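Hypothetical protein (Exiguobacterium sibiricum, PDB 2HKV) is of unknown function but is a putative DinB-family protein that binds a nickel ion through three histidines, consistent with a metal-dependent role. Local coordinates at residues A[18-21]-A[22-26]; A[35-38]-A[39-42]. One frame throughout, in Å; residues are numbered along the deposited sequence.

Contact 1: A[18-21]-A[22-26]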
ATOM      1  N   ARG A  18       3.155   0.241  13.144  1.00 33.92           N
ATOM      2  CA  ARG A  18       3.883   1.161  14.014  1.00 36.58           C
ATOM      3  C   ARG A  18       4.007   2.581  13.461  1.00 36.87           C
ATOM      4  O   ARG A  18       3.879   3.569  14.214  1.00 37.42           O
ATOM      5  CB  ARG A  18       5.240   0.630  14.360  1.00 38.89           C
ATOM      6  CG  ARG A  18       5.114  -0.624  15.206  1.00 48.09           C
ATOM      7  CD  ARG A  18       6.426  -1.097  15.728  1.00 58.01           C
ATOM      8  NE  ARG A  18       7.354  -1.304  14.635  1.00 58.74           N
ATOM      9  CZ  ARG A  18       7.585  -2.463  14.018  1.00 62.82           C
ATOM     10  NH1 ARG A  18       6.950  -3.604  14.368  1.00 52.67           N
ATOM     11  NH2 ARG A  18       8.475  -2.461  13.019  1.00 59.04           N
ATOM     12  N   THR A  19       4.249   2.695  12.157  1.00 37.24           N
ATOM     13  CA  THR A  19       4.263   4.009  11.514  1.00 36.23           C
ATOM     14  C   THR A  19       2.908   4.667  11.524  1.00 37.44           C
ATOM     15  O   THR A  19       2.822   5.856  11.770  1.00 36.37           O
ATOM     16  CB  THR A  19       4.843   3.969  10.106  1.00 35.05           C
ATOM     17  OG1 THR A  19       4.117   3.030   9.292  1.00 37.84           O
ATOM     18  CG2 THR A  19       6.391   3.598  10.153  1.00 38.23           C
ATOM     19  N   THR A  20       1.820   3.928  11.329  1.00 36.64           N
ATOM     20  CA  THR A  20       0.493   4.505  11.445  1.00 37.31           C
ATOM     21  C   THR A  20       0.216   5.041  12.837  1.00 39.30           C
ATOM     22  O   THR A  20      -0.349   6.152  12.973  1.00 35.39           O
ATOM     23  CB  THR A  20      -0.608   3.523  11.014  1.00 36.97           C
ATOM     24  OG1 THR A  20      -0.376   3.162   9.652  1.00 36.38           O
ATOM     25  CG2 THR A  20      -2.028   4.132  11.135  1.00 34.98           C
ATOM     26  N   ARG A  21       0.635   4.282  13.850  1.00 38.51           N
ATOM     27  CA  ARG A  21       0.471   4.682  15.243  1.00 38.91           C
ATOM     28  C   ARG A  21       1.179   6.030  15.446  1.00 38.44           C
ATOM     29  O   ARG A  21       0.631   6.945  16.051  1.00 38.68           O
ATOM     30  CB  ARG A  21       1.006   3.595  16.192  1.00 39.55           C
ATOM     31  CG  ARG A  21       0.523   3.703  17.580  1.00 48.36           C
ATOM     32  CD  ARG A  21       1.307   2.764  18.517  1.00 50.49           C
ATOM     33  NE  ARG A  21       1.106   1.364  18.133  1.00 58.73           N
ATOM     34  CZ  ARG A  21       2.063   0.449  18.002  1.00 68.19           C
ATOM     35  NH1 ARG A  21       3.345   0.735  18.230  1.00 73.94           N
ATOM     36  NH2 ARG A  21       1.731  -0.790  17.653  1.00 67.12           N
ATOM     37  N   ASP A  22       2.393   6.165  14.903  1.00 34.87           N
ATOM     38  CA  ASP A  22       3.149   7.403  15.064  1.00 40.04           C
ATOM     39  C   ASP A  22       2.436   8.555  14.382  1.00 41.40           C
ATOM     40  O   ASP A  22       2.346   9.661  14.947  1.00 40.69           O
ATOM     41  CB  ASP A  22       4.550   7.270  14.491  1.00 42.37           C
ATOM     42  CG  ASP A  22       5.422   6.302  15.288  1.00 55.83           C
ATOM     43  OD1 ASP A  22       5.183   6.149  16.527  1.00 59.00           O
ATOM     44  OD2 ASP A  22       6.355   5.709  14.670  1.00 62.91           O
ATOM     45  N   LEU A  23       1.889   8.295  13.188  1.00 39.71           N
ATOM     46  CA  LEU A  23       1.196   9.365  12.454  1.00 38.50           C
ATOM     47  C   LEU A  23      -0.024   9.855  13.224  1.00 37.91           C
ATOM     48  O   LEU A  23      -0.223  11.053  13.330  1.00 37.86           O
ATOM     49  CB  LEU A  23       0.769   8.929  11.033  1.00 39.64           C
ATOM     50  CG  LEU A  23       1.857   8.781   9.953  1.00 43.07           C
ATOM     51  CD1 LEU A  23       1.232   8.194   8.661  1.00 45.96           C
ATOM     52  CD2 LEU A  23       2.517  10.130   9.632  1.00 44.73           C
ATOM     53  N   ILE A  24      -0.805   8.922  13.761  1.00 34.90           N
ATOM     54  CA  ILE A  24      -2.007   9.251  14.506  1.00 38.80           C
ATOM     55  C   ILE A  24      -1.611  10.122  15.682  1.00 39.30           C
ATOM     56  O   ILE A  24      -2.240  11.147  15.906  1.00 38.78           O
ATOM     57  CB  ILE A  24      -2.812   7.961  14.928  1.00 39.66           C
ATOM     58  CG1 ILE A  24      -3.441   7.315  13.684  1.00 46.12           C
ATOM     59  CG2 ILE A  24      -3.885   8.276  16.000  1.00 35.47           C
ATOM     60  CD1 ILE A  24      -4.039   5.923  13.918  1.00 42.23           C
ATOM     61  N   ARG A  25      -0.510   9.778  16.373  1.00 41.71           N
ATOM     62  CA  ARG A  25      -0.047  10.608  17.505  1.00 40.91           C
ATOM     63  C   ARG A  25       0.430  12.027  17.123  1.00 42.16           C
ATOM     64  O   ARG A  25       0.577  12.891  17.994  1.00 41.28           O
ATOM     65  CB  ARG A  25       1.033   9.875  18.283  1.00 44.46           C
ATOM     66  CG  ARG A  25       0.539   8.633  19.002  1.00 42.29           C
ATOM     67  CD  ARG A  25       1.740   7.767  19.351  1.00 47.95           C
ATOM     68  NE  ARG A  25       1.409   6.695  20.279  1.00 53.32           N
ATOM     69  CZ  ARG A  25       2.098   5.557  20.405  1.00 60.01           C
ATOM     70  NH1 ARG A  25       3.169   5.308  19.645  1.00 64.14           N
ATOM     71  NH2 ARG A  25       1.705   4.647  21.292  1.00 59.53           N
ATOM     72  N   LEU A  26       0.640  12.293  15.841  1.00 39.51           N
ATOM     73  CA  LEU A  26       1.024  13.630  15.397  1.00 41.09           C
ATOM     74  C   LEU A  26      -0.178  14.535  15.264  1.00 39.10           C
ATOM     75  O   LEU A  26      -0.066  15.744  15.372  1.00 40.95           O
ATOM     76  CB  LEU A  26       1.802  13.572  14.068  1.00 41.66           C
ATOM     77  CG  LEU A  26       3.119  12.785  14.084  1.00 48.24           C
ATOM     78  CD1 LEU A  26       3.859  12.989  12.762  1.00 50.64           C
ATOM     79  CD2 LEU A  26       3.984  13.219  15.242  1.00 52.35           C
TER
HETATM   80  O   HOH W   1       4.762   3.278  16.943  1.00 54.70           O
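Asp22 opens the turn of helix that joins residues 18-21 to 22-26, its backbone N donating to Arg18 O at 3.1 Å. Its carboxylate cannot bond that carbonyl, since both are acceptors; a water reconciles them, giving one hydrogen to Arg18 O and the other to Asp22 OD1 (2.9 Å), with a weak bond from Arg21 NH1 to the water. OD1 also lies in the plane of the Arg25 guanidinium, at its edge, in a long salt bridge to NH1 of 3.8 Å. Replacing Asp22 with an alanine is likely to leave the Arg25 guanidinium without its distant carboxylate mate and the water one partner short.

Leu23 N donates to Thr19 O; its hydrocarbon side chain has no polar group to satisfy in its buried place. Ile24 N reaches Thr20 O at 2.9 Å in the straightest of the four bonds (164°), while Ile24 CD1 meets Thr20 CG2 at 3.9 Å. Thr20 CG2 stands anti to the backbone N, toward Ile24, while OG1 bonds back to Gly16 O, one turn earlier.

Arg25 N pairs with Arg21 O, and the two long side chains run alongside each other. With CG anti to the backbone N (chi1 -162°), Arg21 lays its CG over the centre of the Arg25 guanidinium and its CD 3.3 Å from Arg25 NH1. The guanidinium planes stand 60° apart, and Asp87 pairs with Arg21 NE, which probably eases the closeness of two like charges.

Within the helical bundle, Thr20, Arg21 and Ile24 pack on helix 82-98, whereas Leu23 settles against Leu132 and Leu133 of helix 114-138.

Contact 2: A[35-38]-A[39-42]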
ATOM      1  N   ARG A  35     -10.904  18.185   5.917  1.00 38.07           N
ATOM      2  CA  ARG A  35     -10.953  17.353   4.700  1.00 39.93           C
ATOM      3  C   ARG A  35     -10.067  18.000   3.651  1.00 41.31           C
ATOM      4  O   ARG A  35     -10.547  18.811   2.865  1.00 38.83           O
ATOM      5  CB  ARG A  35     -12.391  17.259   4.142  1.00 39.89           C
ATOM      6  CG  ARG A  35     -13.392  16.783   5.171  1.00 43.75           C
ATOM      7  CD  ARG A  35     -14.846  16.723   4.623  1.00 46.05           C
ATOM      8  NE  ARG A  35     -15.542  15.571   5.202  1.00 55.59           N
ATOM      9  CZ  ARG A  35     -15.971  15.503   6.466  1.00 58.64           C
ATOM     10  NH1 ARG A  35     -15.796  16.523   7.318  1.00 60.76           N
ATOM     11  NH2 ARG A  35     -16.573  14.392   6.893  1.00 55.14           N
ATOM     12  N   PRO A  36      -8.768  17.672   3.654  1.00 41.57           N
ATOM     13  CA  PRO A  36      -7.814  18.278   2.734  1.00 41.05           C
ATOM     14  C   PRO A  36      -8.109  17.971   1.258  1.00 39.01           C
ATOM     15  O   PRO A  36      -7.673  18.712   0.409  1.00 43.09           O
ATOM     16  CB  PRO A  36      -6.464  17.641   3.145  1.00 43.94           C
ATOM     17  CG  PRO A  36      -6.681  17.046   4.495  1.00 40.09           C
ATOM     18  CD  PRO A  36      -8.134  16.686   4.546  1.00 40.52           C
ATOM     19  N   ILE A  37      -8.776  16.861   0.958  1.00 40.03           N
ATOM     20  CA  ILE A  37      -9.200  16.551  -0.409  1.00 44.93           C
ATOM     21  C   ILE A  37     -10.730  16.597  -0.480  1.00 47.90           C
ATOM     22  O   ILE A  37     -11.406  15.671  -0.038  1.00 44.83           O
ATOM     23  CB  ILE A  37      -8.717  15.147  -0.852  1.00 43.47           C
ATOM     24  CG1 ILE A  37      -7.228  14.974  -0.540  1.00 41.38           C
ATOM     25  CG2 ILE A  37      -9.007  14.911  -2.325  1.00 45.55           C
ATOM     26  CD1 ILE A  37      -6.588  13.805  -1.254  1.00 42.92           C
ATOM     27  N   SER A  38     -11.263  17.688  -1.026  1.00 54.63           N
ATOM     28  CA  SER A  38     -12.720  17.907  -1.063  1.00 58.16           C
ATOM     29  C   SER A  38     -13.359  16.725  -1.752  1.00 58.11           C
ATOM     30  O   SER A  38     -12.860  16.274  -2.776  1.00 58.02           O
ATOM     31  CB  SER A  38     -13.077  19.225  -1.774  1.00 60.49           C
ATOM     32  OG  SER A  38     -13.060  19.077  -3.188  1.00 68.13           O
ATOM     33  N   GLY A  39     -14.418  16.193  -1.149  1.00 59.27           N
ATOM     34  CA  GLY A  39     -15.076  14.984  -1.632  1.00 59.41           C
ATOM     35  C   GLY A  39     -14.736  13.706  -0.894  1.00 59.68           C
ATOM     36  O   GLY A  39     -15.463  12.709  -1.000  1.00 60.00           O
ATOM     37  N   LYS A  40     -13.639  13.711  -0.145  1.00 56.76           N
ATOM     38  CA  LYS A  40     -13.152  12.495   0.478  1.00 55.55           C
ATOM     39  C   LYS A  40     -13.236  12.517   2.004  1.00 49.28           C
ATOM     40  O   LYS A  40     -13.610  13.527   2.589  1.00 48.38           O
ATOM     41  CB  LYS A  40     -11.723  12.224  -0.008  1.00 56.34           C
ATOM     42  CG  LYS A  40     -11.606  12.161  -1.543  1.00 62.81           C
ATOM     43  CD  LYS A  40     -12.654  11.201  -2.155  1.00 64.11           C
ATOM     44  CE  LYS A  40     -12.225  10.601  -3.493  1.00 64.39           C
ATOM     45  NZ  LYS A  40     -13.366   9.977  -4.236  1.00 62.07           N
ATOM     46  N   ARG A  41     -12.896  11.384   2.623  1.00 46.94           N
ATOM     47  CA  ARG A  41     -12.941  11.211   4.073  1.00 43.43           C
ATOM     48  C   ARG A  41     -12.176  12.356   4.774  1.00 42.78           C
ATOM     49  O   ARG A  41     -11.195  12.875   4.251  1.00 42.61           O
ATOM     50  CB  ARG A  41     -12.328   9.883   4.460  1.00 45.32           C
ATOM     51  CG  ARG A  41     -13.231   8.654   4.484  1.00 45.99           C
ATOM     52  CD  ARG A  41     -12.406   7.433   4.542  1.00 48.27           C
ATOM     53  NE  ARG A  41     -13.159   6.258   4.960  1.00 45.05           N
ATOM     54  CZ  ARG A  41     -13.489   5.272   4.133  1.00 53.50           C
ATOM     55  NH1 ARG A  41     -13.092   5.302   2.867  1.00 54.26           N
ATOM     56  NH2 ARG A  41     -14.218   4.246   4.563  1.00 55.98           N
ATOM     57  N   SER A  42     -12.642  12.753   5.945  1.00 39.70           N
ATOM     58  CA  SER A  42     -11.875  13.638   6.800  1.00 37.81           C
ATOM     59  C   SER A  42     -10.640  12.911   7.408  1.00 35.53           C
ATOM     60  O   SER A  42     -10.518  11.703   7.276  1.00 32.60           O
ATOM     61  CB  SER A  42     -12.751  14.171   7.925  1.00 34.70           C
ATOM     62  OG  SER A  42     -13.005  13.143   8.866  1.00 36.74           O
TER
HETATM   63  O   HOH W   2     -10.536  15.208   2.528  1.00 43.05           O
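Ile37 O accepts a hydrogen bond from Lys40 N (3.0 Å, N-H...O 151°), closing a type II beta turn whose third residue, Gly39, has a positive phi of 101° that would jam a side chain against Ser38 O, so that glycine, having none, fits. Ser38, the second residue, is small and polar, as suits an exposed bend.

Beside the turn bond, the side chain of Lys40 crosses that of Ile37 obliquely: its CB lies 3.5 Å from Ile37 O, and its CG touches Ile37 CG2 at 3.9 Å. Thus the aliphatic part of the lysine does the packing, while a bend at chi2 (-51°) carries the amine away. Ile37 O also takes a hydrogen from a water at 2.7 Å, which accepts from Ile37 N and donates to Arg41 O, tying the two arms of the loop together.

This loop leads into helix 43-61, for which Ser42 is the N-cap, its OG accepting from Glu45 N. Across the loop's mouth Arg35 lays its guanidinium flat on the serine, with Ser42 CB over the centre of one face and 3.8 Å from Arg35 CZ. Arginine suits the place because its chain covers the cap with CG, also 3.8 Å from Ser42 CB, while its NH2 forms a salt bridge with Glu45 in the helix's first turn. Ile37 packs on Asp134, and Lys40 on Asn137, of the second subunit.

How the contacts relate
Contact 1 comes first along the chain, on the last turns of helix 4-26; contact 2 follows in the loop that leads to helix 43-61. Their centres are 20 Å apart and their nearest atoms about 11 Å, so they do not touch. Helix 114-138 is their common neighbour: residues 18-26 lean on it through Leu23, and residues 35-42 through Ile37 and Lys40, which touch Tyr135. That helix also supplies His124 and His128 to the nickel site, with His49 coming from helix 43-61. Contact 1 lies at the end of one bundle helix and contact 2 at the approach to the next, contact 2 being also at the subunit interface.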